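Local coordinates for structural polyprotein, VP2 (Israeli acute paralysis virus, PDB 5CDD), which probably serves as a structural component of the viral capsid, as one of the coat proteins cut from the structural polyprotein, at residues K78-Y92 against Y119-E133. Numbering follows the deposited sequence.
Sequences KLVLNANPFVAGRMY and YPGVELDFQLDNSVE
The guanidinium of Arg90 takes Asp125 and Glu123 at the edge, near its own plane: Asp125 OD2 on the NE and NH2 side, Glu123 OE2 at NH1. Asp125 is gripped side-on, with Arg90 NH2 to Asp125 OD2 at 2.8 Å and Arg90 NE to that oxygen at 3.2 Å, while its carboxylate plane stands 78° from the guanidinium. The NH1 bond to Glu123 OE2 is weak, although fairly straight. A bend at chi3 turns the arginine between these two acids. Tyr92, on the same face of its sheet as Arg90, has Tyr119 O in its ring plane, and Tyr92 OH donates to Tyr119 O (2.7 Å).

Between the two sheets, the edge of the Phe126 ring meets Leu81, where Leu81 CD2 lies 3.5 Å from Phe126 CD1, and Met91 SD makes an oblique Met-aromatic contact at Phe126 CZ (3.9 Å). Leu79 CD1 packs on Leu124 CD2, bridging the two sheets.

Antiparallel pairing is seen twice: strand 90-92 runs at 160° to strand 121-125, and strand 78-81 at 174° to 131-133. Each segment thus crosses between the facing sheets of the picornavirus-like jelly roll, with apolar side chains between them. Glu123 and Arg90 also form salt bridges to Arg140 and Glu200 of a neighbouring capsid chain, which probably balances the buried charges within this chain and across the subunit interface.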
ATOM      1  N   LYS C  78     -63.689  10.545   2.582  1.00 36.92           N
ATOM      2  CA  LYS C  78     -64.401   9.756   3.577  1.00 37.01           C
ATOM      3  C   LYS C  78     -65.787   9.387   3.073  1.00 37.10           C
ATOM      4  O   LYS C  78     -66.549  10.249   2.634  1.00 36.89           O
ATOM      5  CB  LYS C  78     -64.528  10.524   4.893  1.00 36.89           C
ATOM      6  CG  LYS C  78     -65.239   9.736   5.978  1.00 37.06           C
ATOM      7  CD  LYS C  78     -65.209  10.455   7.309  1.00 38.97           C
ATOM      8  CE  LYS C  78     -65.818   9.594   8.404  1.00 41.74           C
ATOM      9  NZ  LYS C  78     -65.723  10.242   9.743  1.00 43.76           N
ATOM     10  N   LEU C  79     -66.104   8.099   3.129  1.00 37.44           N
ATOM     11  CA  LEU C  79     -67.404   7.617   2.691  1.00 38.50           C
ATOM     12  C   LEU C  79     -68.211   7.184   3.904  1.00 40.14           C
ATOM     13  O   LEU C  79     -67.792   6.300   4.646  1.00 40.19           O
ATOM     14  CB  LEU C  79     -67.249   6.424   1.745  1.00 37.23           C
ATOM     15  CG  LEU C  79     -66.440   6.601   0.462  1.00 36.82           C
ATOM     16  CD1 LEU C  79     -66.495   5.312  -0.339  1.00 35.93           C
ATOM     17  CD2 LEU C  79     -66.994   7.753  -0.354  1.00 36.17           C
ATOM     18  N   VAL C  80     -69.359   7.819   4.112  1.00 42.10           N
ATOM     19  CA  VAL C  80     -70.222   7.464   5.229  1.00 44.05           C
ATOM     20  C   VAL C  80     -71.355   6.608   4.678  1.00 46.10           C
ATOM     21  O   VAL C  80     -72.197   7.080   3.913  1.00 45.30           O
ATOM     22  CB  VAL C  80     -70.806   8.708   5.919  1.00 43.31           C
ATOM     23  CG1 VAL C  80     -71.718   8.286   7.058  1.00 41.64           C
ATOM     24  CG2 VAL C  80     -69.676   9.583   6.443  1.00 42.33           C
ATOM     25  N   LEU C  81     -71.358   5.341   5.070  1.00 49.16           N
ATOM     26  CA  LEU C  81     -72.359   4.395   4.605  1.00 52.13           C
ATOM     27  C   LEU C  81     -73.598   4.339   5.493  1.00 53.44           C
ATOM     28  O   LEU C  81     -73.511   4.413   6.720  1.00 53.65           O
ATOM     29  CB  LEU C  81     -71.733   3.006   4.499  1.00 53.66           C
ATOM     30  CG  LEU C  81     -72.595   1.897   3.895  1.00 55.63           C
ATOM     31  CD1 LEU C  81     -72.969   2.254   2.464  1.00 56.07           C
ATOM     32  CD2 LEU C  81     -71.824   0.589   3.936  1.00 57.30           C
ATOM     33  N   ASN C  82     -74.752   4.200   4.852  1.00 55.05           N
ATOM     34  CA  ASN C  82     -76.032   4.124   5.543  1.00 56.65           C
ATOM     35  C   ASN C  82     -76.864   3.017   4.904  1.00 56.94           C
ATOM     36  O   ASN C  82     -77.733   3.289   4.086  1.00 57.34           O
ATOM     37  CB  ASN C  82     -76.765   5.463   5.421  1.00 58.02           C
ATOM     38  CG  ASN C  82     -78.172   5.413   5.982  1.00 59.78           C
ATOM     39  OD1 ASN C  82     -78.380   5.008   7.126  1.00 60.83           O
ATOM     40  ND2 ASN C  82     -79.146   5.833   5.180  1.00 59.55           N
ATOM     41  N   ALA C  83     -76.609   1.769   5.280  1.00 57.58           N
ATOM     42  CA  ALA C  83     -77.345   0.656   4.687  1.00 58.80           C
ATOM     43  C   ALA C  83     -78.313  -0.037   5.636  1.00 59.23           C
ATOM     44  O   ALA C  83     -78.214   0.094   6.858  1.00 59.69           O
ATOM     45  CB  ALA C  83     -76.362  -0.364   4.117  1.00 59.21           C
ATOM     46  N   ASN C  84     -79.260  -0.774   5.058  1.00 58.99           N
ATOM     47  CA  ASN C  84     -80.232  -1.515   5.848  1.00 59.35           C
ATOM     48  C   ASN C  84     -79.706  -2.943   5.979  1.00 58.10           C
ATOM     49  O   ASN C  84     -78.993  -3.434   5.103  1.00 58.57           O
ATOM     50  CB  ASN C  84     -81.609  -1.496   5.174  1.00 60.93           C
ATOM     51  CG  ASN C  84     -81.642  -2.281   3.883  1.00 61.80           C
ATOM     52  OD1 ASN C  84     -81.491  -3.502   3.884  1.00 63.78           O
ATOM     53  ND2 ASN C  84     -81.842  -1.584   2.771  1.00 62.39           N
ATOM     54  N   PRO C  85     -80.049  -3.627   7.080  1.00 56.24           N
ATOM     55  CA  PRO C  85     -79.624  -5.000   7.366  1.00 54.84           C
ATOM     56  C   PRO C  85     -79.918  -6.057   6.304  1.00 53.67           C
ATOM     57  O   PRO C  85     -79.477  -7.200   6.433  1.00 53.75           O
ATOM     58  CB  PRO C  85     -80.340  -5.312   8.679  1.00 54.92           C
ATOM     59  CG  PRO C  85     -80.454  -3.972   9.330  1.00 55.21           C
ATOM     60  CD  PRO C  85     -80.878  -3.103   8.179  1.00 55.16           C
ATOM     61  N   PHE C  86     -80.642  -5.687   5.253  1.00 52.58           N
ATOM     62  CA  PHE C  86     -81.003  -6.653   4.220  1.00 51.89           C
ATOM     63  C   PHE C  86     -80.234  -6.553   2.907  1.00 50.75           C
ATOM     64  O   PHE C  86     -80.361  -7.425   2.045  1.00 51.10           O
ATOM     65  CB  PHE C  86     -82.506  -6.562   3.952  1.00 53.08           C
ATOM     66  CG  PHE C  86     -83.340  -6.641   5.200  1.00 54.47           C
ATOM     67  CD1 PHE C  86     -83.330  -7.789   5.987  1.00 54.63           C
ATOM     68  CD2 PHE C  86     -84.097  -5.551   5.616  1.00 55.39           C
ATOM     69  CE1 PHE C  86     -84.058  -7.851   7.173  1.00 54.67           C
ATOM     70  CE2 PHE C  86     -84.831  -5.602   6.801  1.00 56.01           C
ATOM     71  CZ  PHE C  86     -84.810  -6.756   7.581  1.00 55.36           C
ATOM     72  N   VAL C  87     -79.437  -5.503   2.749  1.00 49.28           N
ATOM     73  CA  VAL C  87     -78.662  -5.336   1.526  1.00 47.86           C
ATOM     74  C   VAL C  87     -77.187  -5.619   1.771  1.00 47.59           C
ATOM     75  O   VAL C  87     -76.550  -4.970   2.600  1.00 48.15           O
ATOM     76  CB  VAL C  87     -78.799  -3.912   0.957  1.00 47.32           C
ATOM     77  CG1 VAL C  87     -78.031  -3.800  -0.352  1.00 46.59           C
ATOM     78  CG2 VAL C  87     -80.258  -3.583   0.738  1.00 47.19           C
ATOM     79  N   ALA C  88     -76.653  -6.596   1.046  1.00 46.94           N
ATOM     80  CA  ALA C  88     -75.252  -6.973   1.169  1.00 46.72           C
ATOM     81  C   ALA C  88     -74.494  -6.566  -0.088  1.00 46.74           C
ATOM     82  O   ALA C  88     -75.088  -6.394  -1.153  1.00 47.14           O
ATOM     83  CB  ALA C  88     -75.133  -8.475   1.387  1.00 46.36           C
ATOM     84  N   GLY C  89     -73.181  -6.410   0.042  1.00 46.65           N
ATOM     85  CA  GLY C  89     -72.366  -6.020  -1.094  1.00 45.12           C
ATOM     86  C   GLY C  89     -71.053  -5.406  -0.654  1.00 44.01           C
ATOM     87  O   GLY C  89     -70.915  -4.980   0.493  1.00 44.25           O
ATOM     88  N   ARG C  90     -70.084  -5.366  -1.562  1.00 42.85           N
ATOM     89  CA  ARG C  90     -68.780  -4.791  -1.257  1.00 42.58           C
ATOM     90  C   ARG C  90     -68.221  -4.042  -2.464  1.00 41.81           C
ATOM     91  O   ARG C  90     -68.266  -4.537  -3.590  1.00 40.91           O
ATOM     92  CB  ARG C  90     -67.800  -5.884  -0.818  1.00 42.48           C
ATOM     93  CG  ARG C  90     -66.433  -5.345  -0.452  1.00 43.81           C
ATOM     94  CD  ARG C  90     -65.544  -6.388   0.204  1.00 45.07           C
ATOM     95  NE  ARG C  90     -66.059  -6.829   1.496  1.00 45.70           N
ATOM     96  CZ  ARG C  90     -65.296  -7.312   2.472  1.00 46.97           C
ATOM     97  NH1 ARG C  90     -63.983  -7.409   2.303  1.00 47.31           N
ATOM     98  NH2 ARG C  90     -65.842  -7.703   3.617  1.00 46.83           N
ATOM     99  N   MET C  91     -67.696  -2.845  -2.221  1.00 42.22           N
ATOM    100  CA  MET C  91     -67.142  -2.021  -3.291  1.00 41.65           C
ATOM    101  C   MET C  91     -65.678  -1.679  -3.052  1.00 39.85           C
ATOM    102  O   MET C  91     -65.124  -1.978  -1.993  1.00 40.02           O
ATOM    103  CB  MET C  91     -67.948  -0.732  -3.423  1.00 43.93           C
ATOM    104  CG  MET C  91     -69.443  -0.959  -3.406  1.00 46.94           C
ATOM    105  SD  MET C  91     -70.360   0.479  -3.943  1.00 50.65           S
ATOM    106  CE  MET C  91     -70.779  -0.029  -5.608  1.00 50.89           C
ATOM    107  N   TYR C  92     -65.057  -1.043  -4.039  1.00 37.67           N
ATOM    108  CA  TYR C  92     -63.655  -0.666  -3.934  1.00 35.83           C
ATOM    109  C   TYR C  92     -63.436   0.778  -4.375  1.00 35.38           C
ATOM    110  O   TYR C  92     -63.789   1.159  -5.492  1.00 35.19           O
ATOM    111  CB  TYR C  92     -62.799  -1.601  -4.793  1.00 34.40           C
ATOM    112  CG  TYR C  92     -61.314  -1.520  -4.512  1.00 33.52           C
ATOM    113  CD1 TYR C  92     -60.808  -1.828  -3.250  1.00 34.27           C
ATOM    114  CD2 TYR C  92     -60.412  -1.157  -5.514  1.00 32.50           C
ATOM    115  CE1 TYR C  92     -59.438  -1.780  -2.989  1.00 34.17           C
ATOM    116  CE2 TYR C  92     -59.039  -1.104  -5.264  1.00 33.04           C
ATOM    117  CZ  TYR C  92     -58.560  -1.418  -4.000  1.00 33.73           C
ATOM    118  OH  TYR C  92     -57.207  -1.376  -3.746  1.00 34.03           O
ATOM    119  N   TYR C 119     -54.939  -1.355  -7.815  1.00 30.62           N
ATOM    120  CA  TYR C 119     -54.631   0.056  -7.617  1.00 28.79           C
ATOM    121  C   TYR C 119     -54.751   0.440  -6.147  1.00 29.29           C
ATOM    122  O   TYR C 119     -55.305  -0.311  -5.342  1.00 29.17           O
ATOM    123  CB  TYR C 119     -55.577   0.931  -8.443  1.00 26.66           C
ATOM    124  CG  TYR C 119     -55.170   1.106  -9.888  1.00 25.75           C
ATOM    125  CD1 TYR C 119     -55.124   0.022 -10.761  1.00 26.57           C
ATOM    126  CD2 TYR C 119     -54.827   2.365 -10.382  1.00 25.49           C
ATOM    127  CE1 TYR C 119     -54.745   0.186 -12.095  1.00 26.85           C
ATOM    128  CE2 TYR C 119     -54.447   2.540 -11.710  1.00 26.18           C
ATOM    129  CZ  TYR C 119     -54.407   1.448 -12.561  1.00 26.78           C
ATOM    130  OH  TYR C 119     -54.019   1.621 -13.869  1.00 27.43           O
ATOM    131  N   PRO C 120     -54.217   1.614  -5.773  1.00 29.93           N
ATOM    132  CA  PRO C 120     -54.289   2.072  -4.383  1.00 29.66           C
ATOM    133  C   PRO C 120     -55.745   2.327  -4.023  1.00 31.20           C
ATOM    134  O   PRO C 120     -56.400   3.166  -4.640  1.00 31.50           O
ATOM    135  CB  PRO C 120     -53.476   3.363  -4.401  1.00 29.51           C
ATOM    136  CG  PRO C 120     -52.511   3.148  -5.529  1.00 30.67           C
ATOM    137  CD  PRO C 120     -53.383   2.523  -6.578  1.00 29.77           C
ATOM    138  N   GLY C 121     -56.259   1.604  -3.036  1.00 31.76           N
ATOM    139  CA  GLY C 121     -57.643   1.806  -2.662  1.00 32.77           C
ATOM    140  C   GLY C 121     -58.044   1.169  -1.351  1.00 34.30           C
ATOM    141  O   GLY C 121     -57.215   0.605  -0.638  1.00 34.67           O
ATOM    142  N   VAL C 122     -59.332   1.265  -1.040  1.00 35.22           N
ATOM    143  CA  VAL C 122     -59.874   0.706   0.189  1.00 36.07           C
ATOM    144  C   VAL C 122     -61.217   0.030  -0.099  1.00 37.16           C
ATOM    145  O   VAL C 122     -61.968   0.472  -0.968  1.00 36.47           O
ATOM    146  CB  VAL C 122     -60.056   1.816   1.255  1.00 34.94           C
ATOM    147  CG1 VAL C 122     -60.972   2.903   0.723  1.00 34.46           C
ATOM    148  CG2 VAL C 122     -60.610   1.226   2.537  1.00 36.07           C
ATOM    149  N   GLU C 123     -61.499  -1.050   0.625  1.00 38.85           N
ATOM    150  CA  GLU C 123     -62.742  -1.799   0.464  1.00 41.16           C
ATOM    151  C   GLU C 123     -63.873  -1.210   1.297  1.00 42.16           C
ATOM    152  O   GLU C 123     -63.639  -0.517   2.287  1.00 43.22           O
ATOM    153  CB  GLU C 123     -62.548  -3.259   0.876  1.00 42.02           C
ATOM    154  CG  GLU C 123     -61.731  -4.100  -0.080  1.00 45.03           C
ATOM    155  CD  GLU C 123     -61.524  -5.510   0.443  1.00 48.49           C
ATOM    156  OE1 GLU C 123     -60.792  -5.673   1.442  1.00 50.75           O
ATOM    157  OE2 GLU C 123     -62.101  -6.454  -0.136  1.00 50.81           O
ATOM    158  N   LEU C 124     -65.102  -1.510   0.893  1.00 43.67           N
ATOM    159  CA  LEU C 124     -66.284  -1.023   1.588  1.00 44.35           C
ATOM    160  C   LEU C 124     -67.367  -2.099   1.595  1.00 44.58           C
ATOM    161  O   LEU C 124     -67.955  -2.396   0.558  1.00 44.69           O
ATOM    162  CB  LEU C 124     -66.808   0.236   0.896  1.00 45.77           C
ATOM    163  CG  LEU C 124     -68.091   0.858   1.452  1.00 49.09           C
ATOM    164  CD1 LEU C 124     -67.877   1.301   2.893  1.00 50.14           C
ATOM    165  CD2 LEU C 124     -68.492   2.039   0.584  1.00 49.82           C
ATOM    166  N   ASP C 125     -67.617  -2.686   2.763  1.00 45.30           N
ATOM    167  CA  ASP C 125     -68.638  -3.722   2.897  1.00 46.66           C
ATOM    168  C   ASP C 125     -69.865  -3.090   3.545  1.00 47.30           C
ATOM    169  O   ASP C 125     -69.764  -2.488   4.613  1.00 48.29           O
ATOM    170  CB  ASP C 125     -68.125  -4.874   3.767  1.00 48.10           C
ATOM    171  CG  ASP C 125     -69.048  -6.082   3.743  1.00 50.20           C
ATOM    172  OD1 ASP C 125     -70.247  -5.930   4.055  1.00 52.81           O
ATOM    173  OD2 ASP C 125     -68.572  -7.190   3.413  1.00 50.45           O
ATOM    174  N   PHE C 126     -71.021  -3.231   2.900  1.00 47.40           N
ATOM    175  CA  PHE C 126     -72.258  -2.647   3.407  1.00 47.13           C
ATOM    176  C   PHE C 126     -72.683  -3.104   4.798  1.00 47.60           C
ATOM    177  O   PHE C 126     -73.255  -2.327   5.562  1.00 48.25           O
ATOM    178  CB  PHE C 126     -73.407  -2.903   2.429  1.00 46.51           C
ATOM    179  CG  PHE C 126     -73.201  -2.285   1.077  1.00 46.82           C
ATOM    180  CD1 PHE C 126     -72.587  -1.042   0.950  1.00 47.44           C
ATOM    181  CD2 PHE C 126     -73.648  -2.930  -0.070  1.00 47.50           C
ATOM    182  CE1 PHE C 126     -72.420  -0.451  -0.300  1.00 47.84           C
ATOM    183  CE2 PHE C 126     -73.488  -2.347  -1.327  1.00 47.63           C
ATOM    184  CZ  PHE C 126     -72.873  -1.105  -1.441  1.00 47.36           C
ATOM    185  N   GLN C 127     -72.402  -4.359   5.130  1.00 47.87           N
ATOM    186  CA  GLN C 127     -72.787  -4.888   6.430  1.00 49.06           C
ATOM    187  C   GLN C 127     -71.669  -4.874   7.468  1.00 48.78           C
ATOM    188  O   GLN C 127     -71.845  -5.377   8.577  1.00 49.98           O
ATOM    189  CB  GLN C 127     -73.320  -6.314   6.269  1.00 50.62           C
ATOM    190  CG  GLN C 127     -74.788  -6.482   6.650  1.00 54.33           C
ATOM    191  CD  GLN C 127     -75.715  -5.582   5.849  1.00 56.38           C
ATOM    192  OE1 GLN C 127     -75.691  -4.359   5.992  1.00 57.83           O
ATOM    193  NE2 GLN C 127     -76.534  -6.187   5.001  1.00 58.57           N
ATOM    194  N   LEU C 128     -70.527  -4.292   7.120  1.00 48.27           N
ATOM    195  CA  LEU C 128     -69.402  -4.244   8.049  1.00 47.62           C
ATOM    196  C   LEU C 128     -68.908  -2.838   8.354  1.00 48.39           C
ATOM    197  O   LEU C 128     -68.645  -2.505   9.508  1.00 49.22           O
ATOM    198  CB  LEU C 128     -68.232  -5.070   7.509  1.00 45.86           C
ATOM    199  CG  LEU C 128     -68.389  -6.591   7.471  1.00 44.54           C
ATOM    200  CD1 LEU C 128     -67.162  -7.209   6.829  1.00 44.13           C
ATOM    201  CD2 LEU C 128     -68.577  -7.125   8.880  1.00 43.86           C
ATOM    202  N   ASP C 129     -68.782  -2.016   7.318  1.00 49.46           N
ATOM    203  CA  ASP C 129     -68.286  -0.655   7.482  1.00 50.26           C
ATOM    204  C   ASP C 129     -69.377   0.405   7.553  1.00 50.02           C
ATOM    205  O   ASP C 129     -70.337   0.377   6.784  1.00 50.51           O
ATOM    206  CB  ASP C 129     -67.332  -0.313   6.333  1.00 51.68           C
ATOM    207  CG  ASP C 129     -66.209  -1.322   6.187  1.00 53.75           C
ATOM    208  OD1 ASP C 129     -65.399  -1.455   7.129  1.00 55.73           O
ATOM    209  OD2 ASP C 129     -66.138  -1.986   5.130  1.00 53.69           O
ATOM    210  N   ASN C 130     -69.221   1.337   8.488  1.00 49.63           N
ATOM    211  CA  ASN C 130     -70.168   2.435   8.642  1.00 49.38           C
ATOM    212  C   ASN C 130     -69.590   3.626   7.895  1.00 47.92           C
ATOM    213  O   ASN C 130     -70.298   4.576   7.562  1.00 47.52           O
ATOM    214  CB  ASN C 130     -70.355   2.785  10.119  1.00 51.29           C
ATOM    215  CG  ASN C 130     -71.169   1.747  10.868  1.00 54.07           C
ATOM    216  OD1 ASN C 130     -71.364   1.851  12.079  1.00 55.86           O
ATOM    217  ND2 ASN C 130     -71.654   0.740  10.149  1.00 55.18           N
ATOM    218  N   SER C 131     -68.288   3.554   7.638  1.00 46.93           N
ATOM    219  CA  SER C 131     -67.566   4.596   6.921  1.00 45.28           C
ATOM    220  C   SER C 131     -66.124   4.158   6.708  1.00 44.31           C
ATOM    221  O   SER C 131     -65.583   3.368   7.482  1.00 43.42           O
ATOM    222  CB  SER C 131     -67.579   5.909   7.709  1.00 45.01           C
ATOM    223  OG  SER C 131     -66.756   5.816   8.858  1.00 44.98           O
ATOM    224  N   VAL C 132     -65.511   4.674   5.649  1.00 43.61           N
ATOM    225  CA  VAL C 132     -64.127   4.355   5.330  1.00 42.71           C
ATOM    226  C   VAL C 132     -63.416   5.617   4.857  1.00 42.24           C
ATOM    227  O   VAL C 132     -63.982   6.416   4.112  1.00 41.19           O
ATOM    228  CB  VAL C 132     -64.032   3.275   4.226  1.00 42.25           C
ATOM    229  CG1 VAL C 132     -64.603   1.962   4.734  1.00 41.24           C
ATOM    230  CG2 VAL C 132     -64.779   3.730   2.983  1.00 42.53           C
ATOM    231  N   GLU C 133     -62.179   5.802   5.306  1.00 43.44           N
ATOM    232  CA  GLU C 133     -61.397   6.970   4.921  1.00 43.58           C
ATOM    233  C   GLU C 133     -60.228   6.590   4.029  1.00 41.78           C
ATOM    234  O   GLU C 133     -59.785   5.442   4.014  1.00 41.73           O
ATOM    235  CB  GLU C 133     -60.877   7.700   6.161  1.00 46.23           C
ATOM    236  CG  GLU C 133     -61.949   8.426   6.946  1.00 52.34           C
ATOM    237  CD  GLU C 133     -61.380   9.208   8.112  1.00 55.99           C
ATOM    238  OE1 GLU C 133     -60.838   8.574   9.043  1.00 58.46           O
ATOM    239  OE2 GLU C 133     -61.471  10.455   8.094  1.00 57.27           O
TER